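Lysine/ornithine decarboxylase (Vibrio vulnificus, PDB 2PLJ) catalyses the decarboxylation of lysine and ornithine, giving cadaverine and putrescine, with pyridoxal phosphate as cofactor in a beta/alpha-barrel. Local coordinates at residues A[64-69]-A[98-103]; A[79-84]-A[289-294]. One frame throughout, in Å; residues are numbered along the deposited sequence.

Contact 1 (A[64-69]-A[98-103])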
loop_
_atom_site.group_PDB
_atom_site.type_symbol
_atom_site.label_atom_id
_atom_site.label_comp_id
_atom_site.label_asym_id
_atom_site.label_seq_id
_atom_site.Cartn_x
_atom_site.Cartn_y
_atom_site.Cartn_z
ATOM N N VAL A 64 6.647 -22.992 -11.833
ATOM C CA VAL A 64 7.089 -22.884 -10.432
ATOM C C VAL A 64 5.876 -23.020 -9.503
ATOM O O VAL A 64 5.957 -23.663 -8.469
ATOM C CB VAL A 64 7.890 -21.580 -10.175
ATOM C CG1 VAL A 64 8.220 -21.429 -8.673
ATOM C CG2 VAL A 64 9.198 -21.589 -11.000
ATOM N N ILE A 65 4.736 -22.457 -9.917
ATOM C CA ILE A 65 3.461 -22.676 -9.190
ATOM C C ILE A 65 3.233 -24.206 -9.021
ATOM O O ILE A 65 2.991 -24.698 -7.907
ATOM C CB ILE A 65 2.255 -22.022 -9.946
ATOM C CG1 ILE A 65 2.389 -20.463 -9.997
ATOM C CG2 ILE A 65 0.911 -22.467 -9.292
ATOM C CD1 ILE A 65 2.452 -19.754 -8.610
ATOM N N ARG A 66 3.312 -24.931 -10.121
ATOM C CA ARG A 66 3.138 -26.397 -10.055
ATOM C C ARG A 66 4.225 -27.076 -9.198
ATOM O O ARG A 66 3.905 -27.953 -8.383
ATOM C CB ARG A 66 3.088 -26.978 -11.459
ATOM C CG ARG A 66 1.800 -26.653 -12.206
ATOM C CD ARG A 66 1.789 -27.372 -13.565
ATOM N NE ARG A 66 2.708 -26.718 -14.499
ATOM C CZ ARG A 66 2.343 -25.783 -15.368
ATOM N NH1 ARG A 66 1.060 -25.396 -15.460
ATOM N NH2 ARG A 66 3.263 -25.262 -16.165
ATOM N N GLN A 67 5.485 -26.712 -9.412
ATOM C CA GLN A 67 6.589 -27.272 -8.602
ATOM C C GLN A 67 6.352 -27.126 -7.105
ATOM O O GLN A 67 6.562 -28.075 -6.317
ATOM C CB GLN A 67 7.890 -26.557 -8.948
ATOM C CG GLN A 67 8.474 -27.034 -10.264
ATOM C CD GLN A 67 9.541 -26.090 -10.789
ATOM O OE1 GLN A 67 10.272 -25.452 -10.005
ATOM N NE2 GLN A 67 9.645 -25.999 -12.118
ATOM N N GLN A 68 5.983 -25.909 -6.706
ATOM C CA GLN A 68 5.760 -25.620 -5.292
ATOM C C GLN A 68 4.575 -26.437 -4.735
ATOM O O GLN A 68 4.691 -27.067 -3.672
ATOM C CB GLN A 68 5.586 -24.108 -5.074
ATOM C CG GLN A 68 6.820 -23.300 -5.351
ATOM C CD GLN A 68 7.989 -23.746 -4.486
ATOM O OE1 GLN A 68 8.924 -24.408 -4.974
ATOM N NE2 GLN A 68 7.934 -23.430 -3.206
ATOM N N TYR A 69 3.465 -26.450 -5.471
ATOM C CA TYR A 69 2.299 -27.247 -5.052
ATOM C C TYR A 69 2.694 -28.721 -4.877
ATOM O O TYR A 69 2.391 -29.347 -3.852
ATOM C CB TYR A 69 1.171 -27.145 -6.074
ATOM C CG TYR A 69 -0.034 -27.967 -5.683
ATOM C CD1 TYR A 69 -0.971 -27.469 -4.782
ATOM C CD2 TYR A 69 -0.247 -29.234 -6.237
ATOM C CE1 TYR A 69 -2.084 -28.249 -4.395
ATOM C CE2 TYR A 69 -1.369 -30.012 -5.858
ATOM C CZ TYR A 69 -2.272 -29.500 -4.951
ATOM O OH TYR A 69 -3.374 -30.265 -4.581
ATOM N N LEU A 98 -6.054 -25.190 -10.090
ATOM C CA LEU A 98 -7.248 -26.003 -10.323
ATOM C C LEU A 98 -6.895 -27.243 -11.190
ATOM O O LEU A 98 -7.303 -28.385 -10.897
ATOM C CB LEU A 98 -8.336 -25.163 -10.997
ATOM C CG LEU A 98 -9.656 -25.877 -11.341
ATOM C CD1 LEU A 98 -10.383 -26.325 -10.060
ATOM C CD2 LEU A 98 -10.519 -24.937 -12.196
ATOM N N ALA A 99 -6.144 -27.009 -12.264
ATOM C CA ALA A 99 -5.805 -28.074 -13.196
ATOM C C ALA A 99 -4.916 -29.121 -12.501
ATOM O O ALA A 99 -4.945 -30.315 -12.829
ATOM C CB ALA A 99 -5.105 -27.478 -14.423
ATOM N N GLU A 100 -4.123 -28.653 -11.535
ATOM C CA GLU A 100 -3.191 -29.484 -10.800
ATOM C C GLU A 100 -3.893 -30.348 -9.715
ATOM O O GLU A 100 -3.341 -31.350 -9.237
ATOM C CB GLU A 100 -2.076 -28.563 -10.266
ATOM C CG GLU A 100 -0.859 -29.233 -9.700
ATOM C CD GLU A 100 -0.035 -30.087 -10.671
ATOM O OE1 GLU A 100 -0.034 -29.919 -11.921
ATOM O OE2 GLU A 100 0.613 -30.996 -10.122
ATOM N N GLY A 101 -5.122 -29.980 -9.348
ATOM C CA GLY A 101 -5.916 -30.719 -8.354
ATOM C C GLY A 101 -6.064 -30.002 -7.008
ATOM O O GLY A 101 -6.603 -30.580 -6.046
ATOM N N ALA A 102 -5.635 -28.742 -6.954
ATOM C CA ALA A 102 -5.668 -27.970 -5.719
ATOM C C ALA A 102 -7.088 -27.613 -5.313
ATOM O O ALA A 102 -7.984 -27.577 -6.154
ATOM C CB ALA A 102 -4.859 -26.668 -5.851
ATOM N N SER A 103 -7.259 -27.324 -4.018
ATOM C CA SER A 103 -8.467 -26.664 -3.527
ATOM C C SER A 103 -8.078 -25.193 -3.198
ATOM O O SER A 103 -6.924 -24.771 -3.474
ATOM C CB SER A 103 -9.009 -27.406 -2.296
ATOM O OG SER A 103 -9.399 -28.730 -2.648
#
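Arg66 and Tyr69, one turn apart on helix 62-75, meet the end of helix 91-100 on the outer layer of the beta/alpha-barrel. Arg66 comes first along the segment. Its aliphatic part crosses the Glu100 side chain at about a right angle, with Arg66 CD 3.5 Å from Glu100 OE1. The two charged groups do not pair: Arg66 NE stays 4.9 Å from Glu100 OE1. Each has a partner nearby instead. Arg66 makes a salt bridge with Asp63 and bonds the carbonyls of Asn408 and Glu409, while Glu100 OE2 makes a salt bridge with Arg70.

Tyr69 follows and carries most of the packing. With chi1 at 179°, its CG lies anti to the backbone N and the ring reaches across to 100-102. Glu100 slides past it in the opposite direction and lays its CG 3.5 Å from Tyr69 CD2. The Glu100 chain bends at chi2 (63°). Its carboxylate plane stands 77° from the ring plane.

Helix 91-100 ends in a Schellman motif. Gly101, with positive phi, turns the chain toward strand 103-106. Ala102 comes next and packs obliquely on the Tyr69 ring, its CB 3.5 Å from CE1. The phenol oxygen ends over the turn, Tyr69 OH lying 3.4 Å from Ala102 CA.

Contact 2 (A[79-84]-A[289-294]). With P3T ((4-{[(4-aminobutyl)amino]methyl}-5-hydroxy-6-methylpyridin-3-yl)methyl dihydrogen phosphate), chain D.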
loop_
_atom_site.group_PDB
_atom_site.type_symbol
_atom_site.label_atom_id
_atom_site.label_comp_id
_atom_site.label_asym_id
_atom_site.label_seq_id
_atom_site.Cartn_x
_atom_site.Cartn_y
_atom_site.Cartn_z
ATOM N N VAL A 79 -3.071 -34.443 3.258
ATOM C CA VAL A 79 -3.608 -33.139 3.658
ATOM C C VAL A 79 -4.120 -32.441 2.393
ATOM O O VAL A 79 -3.382 -32.324 1.401
ATOM C CB VAL A 79 -2.509 -32.261 4.348
ATOM C CG1 VAL A 79 -2.992 -30.826 4.593
ATOM C CG2 VAL A 79 -2.009 -32.959 5.634
ATOM N N THR A 80 -5.377 -32.018 2.415
ATOM C CA THR A 80 -5.981 -31.321 1.283
ATOM C C THR A 80 -5.453 -29.879 1.327
ATOM O O THR A 80 -5.638 -29.170 2.332
ATOM C CB THR A 80 -7.524 -31.367 1.338
ATOM O OG1 THR A 80 -7.946 -32.748 1.328
ATOM C CG2 THR A 80 -8.143 -30.646 0.113
ATOM N N LEU A 81 -4.812 -29.471 0.227
ATOM C CA LEU A 81 -4.200 -28.143 0.174
ATOM C C LEU A 81 -5.126 -27.119 -0.472
ATOM O O LEU A 81 -5.438 -27.199 -1.673
ATOM C CB LEU A 81 -2.862 -28.207 -0.578
ATOM C CG LEU A 81 -1.848 -29.225 -0.037
ATOM C CD1 LEU A 81 -0.587 -29.289 -0.926
ATOM C CD2 LEU A 81 -1.512 -28.933 1.438
ATOM N N HIS A 82 -5.551 -26.168 0.344
ATOM C CA HIS A 82 -6.395 -25.066 -0.102
ATOM C C HIS A 82 -5.528 -23.833 -0.337
ATOM O O HIS A 82 -5.155 -23.140 0.615
ATOM C CB HIS A 82 -7.458 -24.782 0.978
ATOM C CG HIS A 82 -8.585 -25.783 0.993
ATOM N ND1 HIS A 82 -8.465 -27.045 1.531
ATOM C CD2 HIS A 82 -9.861 -25.693 0.532
ATOM C CE1 HIS A 82 -9.617 -27.692 1.413
ATOM N NE2 HIS A 82 -10.472 -26.904 0.787
ATOM N N TYR A 83 -5.219 -23.547 -1.594
ATOM C CA TYR A 83 -4.415 -22.324 -1.883
ATOM C C TYR A 83 -5.106 -21.036 -1.398
ATOM O O TYR A 83 -6.246 -20.767 -1.782
ATOM C CB TYR A 83 -4.169 -22.246 -3.399
ATOM C CG TYR A 83 -3.466 -20.957 -3.779
ATOM C CD1 TYR A 83 -2.203 -20.653 -3.265
ATOM C CD2 TYR A 83 -4.071 -20.036 -4.642
ATOM C CE1 TYR A 83 -1.539 -19.470 -3.646
ATOM C CE2 TYR A 83 -3.423 -18.843 -5.017
ATOM C CZ TYR A 83 -2.165 -18.566 -4.492
ATOM O OH TYR A 83 -1.506 -17.409 -4.870
ATOM N N ALA A 84 -4.414 -20.266 -0.555
ATOM C CA ALA A 84 -4.929 -18.981 -0.090
ATOM C C ALA A 84 -4.683 -17.941 -1.202
ATOM O O ALA A 84 -3.514 -17.654 -1.589
ATOM C CB ALA A 84 -4.240 -18.554 1.228
ATOM N N ALA A 289 -4.953 -27.819 4.763
ATOM C CA ALA A 289 -4.070 -26.684 5.059
ATOM C C ALA A 289 -4.399 -25.577 4.089
ATOM O O ALA A 289 -5.106 -25.815 3.087
ATOM C CB ALA A 289 -2.596 -27.061 4.934
ATOM N N GLU A 290 -3.842 -24.398 4.354
ATOM C CA GLU A 290 -4.187 -23.162 3.629
ATOM C C GLU A 290 -2.899 -22.458 3.146
ATOM O O GLU A 290 -2.665 -21.270 3.484
ATOM C CB GLU A 290 -4.964 -22.198 4.549
ATOM C CG GLU A 290 -6.327 -22.699 5.051
ATOM C CD GLU A 290 -6.835 -21.940 6.290
ATOM O OE1 GLU A 290 -7.963 -22.238 6.747
ATOM O OE2 GLU A 290 -6.139 -21.031 6.813
ATOM N N PRO A 291 -2.056 -23.167 2.367
ATOM C CA PRO A 291 -0.782 -22.557 2.000
ATOM C C PRO A 291 -1.019 -21.384 1.030
ATOM O O PRO A 291 -1.862 -21.479 0.117
ATOM C CB PRO A 291 -0.022 -23.700 1.303
ATOM C CG PRO A 291 -1.151 -24.590 0.698
ATOM C CD PRO A 291 -2.260 -24.497 1.747
ATOM N N GLY A 292 -0.297 -20.281 1.248
ATOM C CA GLY A 292 -0.305 -19.160 0.297
ATOM C C GLY A 292 1.098 -18.940 -0.230
ATOM O O GLY A 292 1.451 -19.401 -1.345
ATOM N N ARG A 293 1.902 -18.270 0.603
ATOM C CA ARG A 293 3.246 -17.847 0.226
ATOM C C ARG A 293 4.066 -18.986 -0.380
ATOM O O ARG A 293 4.802 -18.786 -1.346
ATOM C CB ARG A 293 3.969 -17.310 1.464
ATOM C CG ARG A 293 5.371 -16.756 1.179
ATOM C CD ARG A 293 6.130 -16.439 2.508
ATOM N NE ARG A 293 5.377 -15.585 3.438
ATOM C CZ ARG A 293 5.437 -14.245 3.455
ATOM N NH1 ARG A 293 6.199 -13.571 2.573
ATOM N NH2 ARG A 293 4.734 -13.568 4.365
ATOM N N PHE A 294 3.961 -20.187 0.212
ATOM C CA PHE A 294 4.849 -21.254 -0.258
ATOM C C PHE A 294 4.624 -21.565 -1.738
ATOM O O PHE A 294 5.553 -21.845 -2.483
ATOM C CB PHE A 294 4.660 -22.526 0.599
ATOM C CG PHE A 294 5.658 -23.609 0.263
ATOM C CD1 PHE A 294 6.926 -23.629 0.868
ATOM C CD2 PHE A 294 5.354 -24.569 -0.721
ATOM C CE1 PHE A 294 7.869 -24.601 0.517
ATOM C CE2 PHE A 294 6.275 -25.576 -1.073
ATOM C CZ PHE A 294 7.535 -25.599 -0.458
HETATM O OAE P3T D . 0.881 -19.577 3.693
HETATM P PAU P3T D . 0.853 -18.041 4.100
HETATM O OAF P3T D . 0.822 -17.125 2.786
HETATM O OAC P3T D . 1.948 -17.611 5.058
HETATM O OAP P3T D . -0.546 -17.666 4.822
HETATM C CAM P3T D . -1.809 -17.863 4.057
HETATM C CAS P3T D . -2.937 -17.667 5.080
HETATM C CAH P3T D . -3.661 -18.835 5.351
HETATM N NAO P3T D . -4.660 -18.805 6.233
HETATM C CAQ P3T D . -4.983 -17.706 6.905
HETATM C CAA P3T D . -6.135 -17.767 7.939
HETATM C CAR P3T D . -4.274 -16.503 6.707
HETATM O OAD P3T D . -4.636 -15.409 7.392
HETATM C CAT P3T D . -3.210 -16.477 5.779
HETATM C CAG P3T D . -2.526 -15.248 5.526
HETATM N NAN P3T D . -2.518 -14.297 6.449
HETATM C CAL P3T D . -1.886 -12.943 6.332
HETATM C CAK P3T D . -0.444 -12.996 5.800
HETATM C CAJ P3T D . 0.014 -11.511 5.658
HETATM C CAI P3T D . 1.448 -11.428 5.127
HETATM N NAB P3T D . 1.983 -10.046 5.183
#
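Strand 79-84 and the chain at 289-292 run side by side as parallel neighbours in the beta/alpha-barrel, where strand 286-289 pairs with 79-84. The bridge is at Leu81 and Ala289. Ala289 is gripped through both its backbone polar atoms: its N donates to Thr80 O (2.9 Å), and its O accepts from His82 N (2.8 Å).

Ala289 CB fits into the notch between Val79 CG1 and Leu81 CD2. Val79 CG1 lies 3.8 Å from Ala289 CB, and Leu81 CD2 lies 4.1 Å from Ala289 CB. With chi1 at 172°, Val79 CG1 is anti to its backbone N, and this branch does the touching. Pro291 is the next bump. Its CG meets Leu81 CB, and Pro291 CD rests 3.4 Å from His82 O. Leu72 of helix 62-75 packs on both Leu81 and Pro291.

Past Ala289 the chain leaves regular strand pairing but stays close. Glu290 CA makes a CA-H...O contact with His82 O. Pro291 O accepts from Ala84 N, which sits above the carbonyl plane, 39° out of it. The Tyr83 ring turns its edge to Gly292 O, in plane.

The end of strand 79-84 and residues 290-293 line the site of the bound cofactor-putrescine adduct. Ala84 CB lies 3.8 Å from CAM of the adduct, while Glu290 OE2 reaches the pyridine nitrogen NAO at 2.7 Å. Gly292 has no side chain and brings its backbone right up to the phosphate. Two successive backbone N-H groups, at Gly292 and at Arg293, the first residue of helix 293-296, grip the phosphate: Gly292 N bonds OAE, and Arg293 N bonds OAF at 2.7 Å.

In the fold
Contacts 1 and 2 are neighbouring parts of one beta/alpha-barrel, with centres about 10 Å apart. Their segments alternate along the chain: helix 62-75, strand 79-84 and helix 91-100 follow in order, and 289-294 returns from far along the sequence. They join at two probable hydrogen bonds. Tyr83 N lies 2.8 Å from Ser103 O, linking adjacent strands, and Gln68 NE2 lies 3.0 Å from Phe294 O, linking helix 62-75 to helix 293-296. Tyr69 also packs on Leu81. Contact 2 lines the ligand pocket directly. Contact 1 is set back in the outer layer, the Tyr69 side chain being about 12 Å from a bound P3T, the cofactor-putrescine adduct.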